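Local coordinates for immunomodulatory active chitinase (Trichuris suis, PDB 6G9C), which probably hydrolyses and binds chitin as a secreted family 18 glycosidase, and displays immunomodulatory properties in inflammatory lung disease, at residues N60-I65 with S392-I397; H56-L61 with G385-L390. One frame throughout, in Å; residues are numbered along the deposited sequence.

Interaction 1: residues N60-I65 with S392-I397; sequences NLCEYI and SLMQEI
Met394 and Gln395 reach Leu61 and Asn60 through bent side chains: Met394 has CG anti to its own carbonyl carbon (chi1 -70°) and folds again at chi3 (-62°), which swings the methyl CE back over the loop. The site lies at the closure of the family 18 TIM barrel, where helix 392-398 covers the run-in to strand 64-72. Met394 CE rests 4.0 Å from Leu61 O and 4.4 Å from Cys62 SG, the sulfur that forms the disulfide with Cys37 on strand 34-40. Met394 also touches Cys37 itself, together with Ala365 and Val367 of strand 364-368, so this one side chain touches the disulfide and the first and last barrel strands.

Two residues before Met394, at the start of the segment, Ser392 meets Leu61 CD1, 4.0 Å from Ser392 OG. That hydroxyl hydrogen-bonds Tyr388 O, and the methyl packs against it. Gln395 makes the tightest approach: its CG sits 3.0 Å from Asn60 O, with chi1 at -139°, away from the staggered positions, which may reflect some strain, although so short a contact should be read with caution. The same carbonyl accepts a hydrogen bond from Arg35 NH1, so the CG contact is close packing beside an oxygen already served.

The polar link between the backbones is indirect. A single water donates to Leu61 O at 2.8 Å and accepts from Gln395 N, with 2.9 Å between that nitrogen and the water oxygen.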
loop_
_atom_site.group_PDB
_atom_site.type_symbol
_atom_site.label_atom_id
_atom_site.label_comp_id
_atom_site.label_asym_id
_atom_site.label_seq_id
_atom_site.Cartn_x
_atom_site.Cartn_y
_atom_site.Cartn_z
ATOM N N ASN A 60 11.162 5.440 9.103
ATOM C CA ASN A 60 10.985 5.946 10.466
ATOM C C ASN A 60 11.496 7.366 10.676
ATOM O O ASN A 60 11.509 7.852 11.811
ATOM C CB ASN A 60 11.624 5.006 11.493
ATOM C CG ASN A 60 10.944 3.663 11.526
ATOM O OD1 ASN A 60 9.719 3.588 11.586
ATOM N ND2 ASN A 60 11.726 2.595 11.458
ATOM N N LEU A 61 11.935 8.044 9.619
ATOM C CA LEU A 61 12.274 9.459 9.721
ATOM C C LEU A 61 11.077 10.283 10.195
ATOM O O LEU A 61 11.198 11.117 11.102
ATOM C CB LEU A 61 12.740 9.937 8.354
ATOM C CG LEU A 61 13.844 10.940 8.131
ATOM C CD1 LEU A 61 15.083 10.542 8.889
ATOM C CD2 LEU A 61 14.090 10.997 6.632
ATOM N N CYS A 62 9.911 10.044 9.600
ATOM C CA CYS A 62 8.703 10.832 9.813
ATOM C C CYS A 62 7.557 9.876 10.102
ATOM O O CYS A 62 7.578 8.731 9.652
ATOM C CB CYS A 62 8.338 11.670 8.576
ATOM S SG CYS A 62 9.773 12.554 7.992
ATOM N N GLU A 63 6.560 10.332 10.862
ATOM C CA GLU A 63 5.316 9.563 10.869
ATOM C C GLU A 63 4.375 10.003 9.761
ATOM O O GLU A 63 3.597 9.189 9.252
ATOM C CB GLU A 63 4.591 9.658 12.213
ATOM C CG GLU A 63 3.575 8.535 12.376
ATOM C CD GLU A 63 2.727 8.660 13.619
ATOM O OE1 GLU A 63 3.018 9.533 14.467
ATOM O OE2 GLU A 63 1.764 7.877 13.744
ATOM N N TYR A 64 4.455 11.267 9.366
ATOM C CA TYR A 64 3.601 11.843 8.348
ATOM C C TYR A 64 4.485 12.453 7.273
ATOM O O TYR A 64 5.380 13.249 7.579
ATOM C CB TYR A 64 2.690 12.927 8.941
ATOM C CG TYR A 64 1.880 12.492 10.143
ATOM C CD1 TYR A 64 2.404 12.575 11.426
ATOM C CD2 TYR A 64 0.581 12.018 9.991
ATOM C CE1 TYR A 64 1.657 12.181 12.532
ATOM C CE2 TYR A 64 -0.179 11.625 11.093
ATOM C CZ TYR A 64 0.364 11.715 12.353
ATOM O OH TYR A 64 -0.379 11.327 13.442
ATOM N N ILE A 65 4.234 12.092 6.020
ATOM C CA ILE A 65 4.825 12.789 4.883
ATOM C C ILE A 65 3.738 13.651 4.262
ATOM O O ILE A 65 2.635 13.162 3.995
ATOM C CB ILE A 65 5.409 11.820 3.847
ATOM C CG1 ILE A 65 6.718 11.196 4.373
ATOM C CG2 ILE A 65 5.643 12.558 2.529
ATOM C CD1 ILE A 65 7.158 10.019 3.561
ATOM N N SER A 392 16.936 13.370 11.049
ATOM C CA SER A 392 17.035 12.266 12.005
ATOM C C SER A 392 16.827 12.705 13.446
ATOM O O SER A 392 16.468 11.870 14.287
ATOM C CB SER A 392 18.417 11.582 11.936
ATOM O OG SER A 392 18.683 11.092 10.642
ATOM N N LEU A 393 17.083 13.982 13.755
ATOM C CA LEU A 393 16.992 14.450 15.135
ATOM C C LEU A 393 15.575 14.366 15.685
ATOM O O LEU A 393 15.401 14.314 16.905
ATOM C CB LEU A 393 17.503 15.892 15.234
ATOM C CG LEU A 393 19.023 16.019 15.014
ATOM C CD1 LEU A 393 19.444 17.474 14.890
ATOM C CD2 LEU A 393 19.779 15.340 16.128
ATOM N N MET A 394 14.555 14.393 14.818
ATOM C CA MET A 394 13.181 14.271 15.297
ATOM C C MET A 394 12.950 12.908 15.943
ATOM O O MET A 394 12.579 12.812 17.119
ATOM C CB MET A 394 12.191 14.504 14.147
ATOM C CG MET A 394 12.123 15.939 13.659
ATOM S SD MET A 394 10.615 16.262 12.704
ATOM C CE MET A 394 10.812 15.132 11.339
ATOM N N GLN A 395 13.192 11.835 15.186
ATOM C CA GLN A 395 13.101 10.486 15.742
ATOM C C GLN A 395 14.006 10.315 16.959
ATOM O O GLN A 395 13.603 9.725 17.968
ATOM C CB GLN A 395 13.470 9.473 14.663
ATOM C CG GLN A 395 12.614 8.248 14.622
ATOM C CD GLN A 395 12.773 7.402 15.844
ATOM O OE1 GLN A 395 13.863 7.309 16.408
ATOM N NE2 GLN A 395 11.684 6.770 16.271
ATOM N N GLU A 396 15.241 10.818 16.880
ATOM C CA GLU A 396 16.217 10.520 17.926
ATOM C C GLU A 396 15.854 11.181 19.242
ATOM O O GLU A 396 16.124 10.616 20.306
ATOM C CB GLU A 396 17.611 10.969 17.506
ATOM C CG GLU A 396 18.238 10.115 16.437
ATOM C CD GLU A 396 19.488 10.746 15.866
ATOM O OE1 GLU A 396 20.068 11.631 16.535
ATOM O OE2 GLU A 396 19.887 10.361 14.746
ATOM N N ILE A 397 15.251 12.364 19.193
ATOM C CA ILE A 397 14.951 13.134 20.390
ATOM C C ILE A 397 13.493 12.985 20.806
ATOM O O ILE A 397 13.203 12.792 21.985
ATOM C CB ILE A 397 15.316 14.620 20.173
ATOM C CG1 ILE A 397 16.815 14.765 19.882
ATOM C CG2 ILE A 397 14.907 15.456 21.380
ATOM C CD1 ILE A 397 17.222 16.142 19.355
HETATM O O HOH W 1 13.640 11.713 12.334
#

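Interaction 2: residues H56-L61 with G385-L390; sequences HYQANL and GKKYPL
Tyr388 lays one face of its ring under the methyl CD2 of Leu61, which stands 3.5 Å from the ring centroid and only 5° off the normal. This is a CH-pi contact centred on the ring; the second methyl, Leu61 CD1, lies 4.0 Å from Tyr388 CB. At the far end of the ring Tyr388 OH donates to His56 O at 2.7 Å. The hydroxyl comes from well above the carbonyl plane, 56° out of it, while His56 O lies near the ring plane. Tyr52 OH is a second hydrogen-bond partner of the same hydroxyl, so two polar contacts fix the tip of a buried ring.

Gln58 CB approaches Tyr388 CE2 obliquely at 3.8 Å. With its CG anti to the backbone N and the chain extended, Gln58 carries OE1 to within 3.9 Å of Lys387 CB, the two side chains crossing at about a right angle; a water bridges Gln58 NE2 and Lys387 O. Leu61 N to Gln58 O closes a type II beta turn, which sets both residues beside the tyrosine. The whole is loop-to-loop packing at the seam of a TIM barrel, where the connection following the last strand meets that between the first two.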
loop_
_atom_site.group_PDB
_atom_site.type_symbol
_atom_site.label_atom_id
_atom_site.label_comp_id
_atom_site.label_asym_id
_atom_site.label_seq_id
_atom_site.Cartn_x
_atom_site.Cartn_y
_atom_site.Cartn_z
ATOM N N HIS A 56 14.581 7.815 -1.848
ATOM C CA HIS A 56 15.573 8.386 -0.949
ATOM C C HIS A 56 15.047 8.570 0.467
ATOM O O HIS A 56 15.850 8.821 1.375
ATOM C CB HIS A 56 16.082 9.724 -1.503
ATOM C CG HIS A 56 16.983 9.579 -2.692
ATOM N ND1 HIS A 56 16.914 10.410 -3.790
ATOM C CD2 HIS A 56 17.972 8.688 -2.955
ATOM C CE1 HIS A 56 17.827 10.046 -4.673
ATOM N NE2 HIS A 56 18.479 8.998 -4.195
ATOM N N TYR A 57 13.730 8.469 0.675
ATOM C CA TYR A 57 13.176 8.532 2.022
ATOM C C TYR A 57 13.745 7.389 2.859
ATOM O O TYR A 57 14.070 6.317 2.344
ATOM C CB TYR A 57 11.638 8.453 1.990
ATOM C CG TYR A 57 11.019 8.413 3.376
ATOM C CD1 TYR A 57 10.920 9.573 4.141
ATOM C CD2 TYR A 57 10.584 7.209 3.937
ATOM C CE1 TYR A 57 10.384 9.548 5.416
ATOM C CE2 TYR A 57 10.033 7.175 5.219
ATOM C CZ TYR A 57 9.957 8.341 5.952
ATOM O OH TYR A 57 9.433 8.325 7.227
ATOM N N GLN A 58 13.898 7.630 4.157
ATOM C CA GLN A 58 14.480 6.651 5.066
ATOM C C GLN A 58 13.436 6.253 6.100
ATOM O O GLN A 58 12.857 7.120 6.758
ATOM C CB GLN A 58 15.730 7.221 5.748
ATOM C CG GLN A 58 16.316 6.351 6.856
ATOM C CD GLN A 58 17.681 6.869 7.306
ATOM O OE1 GLN A 58 18.656 6.825 6.555
ATOM N NE2 GLN A 58 17.736 7.404 8.519
ATOM N N ALA A 59 13.203 4.943 6.239
ATOM C CA ALA A 59 12.168 4.443 7.138
ATOM C C ALA A 59 12.305 5.037 8.536
ATOM O O ALA A 59 13.413 5.154 9.074
ATOM C CB ALA A 59 12.227 2.913 7.208
ATOM N N ASN A 60 11.162 5.440 9.103
ATOM C CA ASN A 60 10.985 5.946 10.466
ATOM C C ASN A 60 11.496 7.366 10.676
ATOM O O ASN A 60 11.509 7.852 11.811
ATOM C CB ASN A 60 11.624 5.006 11.493
ATOM C CG ASN A 60 10.944 3.663 11.526
ATOM O OD1 ASN A 60 9.719 3.588 11.586
ATOM N ND2 ASN A 60 11.726 2.595 11.458
ATOM N N LEU A 61 11.935 8.044 9.619
ATOM C CA LEU A 61 12.274 9.459 9.721
ATOM C C LEU A 61 11.077 10.283 10.195
ATOM O O LEU A 61 11.198 11.117 11.102
ATOM C CB LEU A 61 12.740 9.937 8.354
ATOM C CG LEU A 61 13.844 10.940 8.131
ATOM C CD1 LEU A 61 15.083 10.542 8.889
ATOM C CD2 LEU A 61 14.090 10.997 6.632
ATOM N N GLY A 385 29.225 10.819 7.182
ATOM C CA GLY A 385 28.404 10.198 6.164
ATOM C C GLY A 385 26.998 9.852 6.594
ATOM O O GLY A 385 26.301 9.132 5.868
ATOM N N LYS A 386 26.574 10.305 7.769
ATOM C CA LYS A 386 25.215 10.055 8.215
ATOM C C LYS A 386 24.232 10.654 7.219
ATOM O O LYS A 386 24.397 11.797 6.774
ATOM C CB LYS A 386 24.995 10.653 9.606
ATOM C CG LYS A 386 23.657 10.308 10.253
ATOM C CD LYS A 386 23.518 10.990 11.607
ATOM C CE LYS A 386 22.263 10.552 12.345
ATOM N NZ LYS A 386 22.154 11.238 13.671
ATOM N N LYS A 387 23.226 9.868 6.848
ATOM C CA LYS A 387 22.125 10.392 6.051
ATOM C C LYS A 387 21.165 11.155 6.947
ATOM O O LYS A 387 20.914 10.762 8.091
ATOM C CB LYS A 387 21.382 9.263 5.328
ATOM C CG LYS A 387 22.241 8.532 4.296
ATOM C CD LYS A 387 21.627 7.200 3.893
ATOM C CE LYS A 387 22.672 6.295 3.263
ATOM N NZ LYS A 387 23.614 5.724 4.274
ATOM N N TYR A 388 20.623 12.245 6.411
ATOM C CA TYR A 388 19.647 13.075 7.110
ATOM C C TYR A 388 20.172 13.516 8.476
ATOM O O TYR A 388 19.551 13.210 9.510
ATOM C CB TYR A 388 18.326 12.337 7.263
ATOM C CG TYR A 388 17.607 12.028 5.977
ATOM C CD1 TYR A 388 16.814 12.996 5.363
ATOM C CD2 TYR A 388 17.694 10.751 5.390
ATOM C CE1 TYR A 388 16.137 12.726 4.205
ATOM C CE2 TYR A 388 17.017 10.466 4.214
ATOM C CZ TYR A 388 16.227 11.465 3.638
ATOM O OH TYR A 388 15.533 11.217 2.475
ATOM N N PRO A 389 21.327 14.189 8.540
ATOM C CA PRO A 389 21.833 14.624 9.855
ATOM C C PRO A 389 20.866 15.552 10.578
ATOM O O PRO A 389 20.803 15.538 11.815
ATOM C CB PRO A 389 23.152 15.333 9.507
ATOM C CG PRO A 389 22.963 15.790 8.087
ATOM C CD PRO A 389 22.148 14.707 7.433
ATOM N N LEU A 390 20.105 16.355 9.838
ATOM C CA LEU A 390 19.138 17.249 10.467
ATOM C C LEU A 390 17.843 16.521 10.822
ATOM O O LEU A 390 17.402 16.542 11.977
ATOM C CB LEU A 390 18.824 18.435 9.546
ATOM C CG LEU A 390 19.999 19.307 9.106
ATOM C CD1 LEU A 390 19.502 20.606 8.497
ATOM C CD2 LEU A 390 20.906 19.575 10.279
HETATM O O HOH W 2 20.220 8.595 9.505
#

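Overall arrangement
Both contacts tie the connection between strands 34-40 and 64-72 to the chain's C-terminal part, and their centres are 9 Å apart. Interaction 1 is the more buried: a helix packs there on a disulfide-bearing loop, with a thioether and a bridging water. Interaction 2, somewhat farther from the chain centre and partly buried, joins two irregular loops through an aromatic ring that also supplies the one direct hydrogen bond across either pair of segments. Leu61 serves both, offering its methyls to the helix and to the ring. Between them run the Lys386 to Glu396 salt bridge and a probable hydrogen bond of Tyr57 OH with Cys62 N.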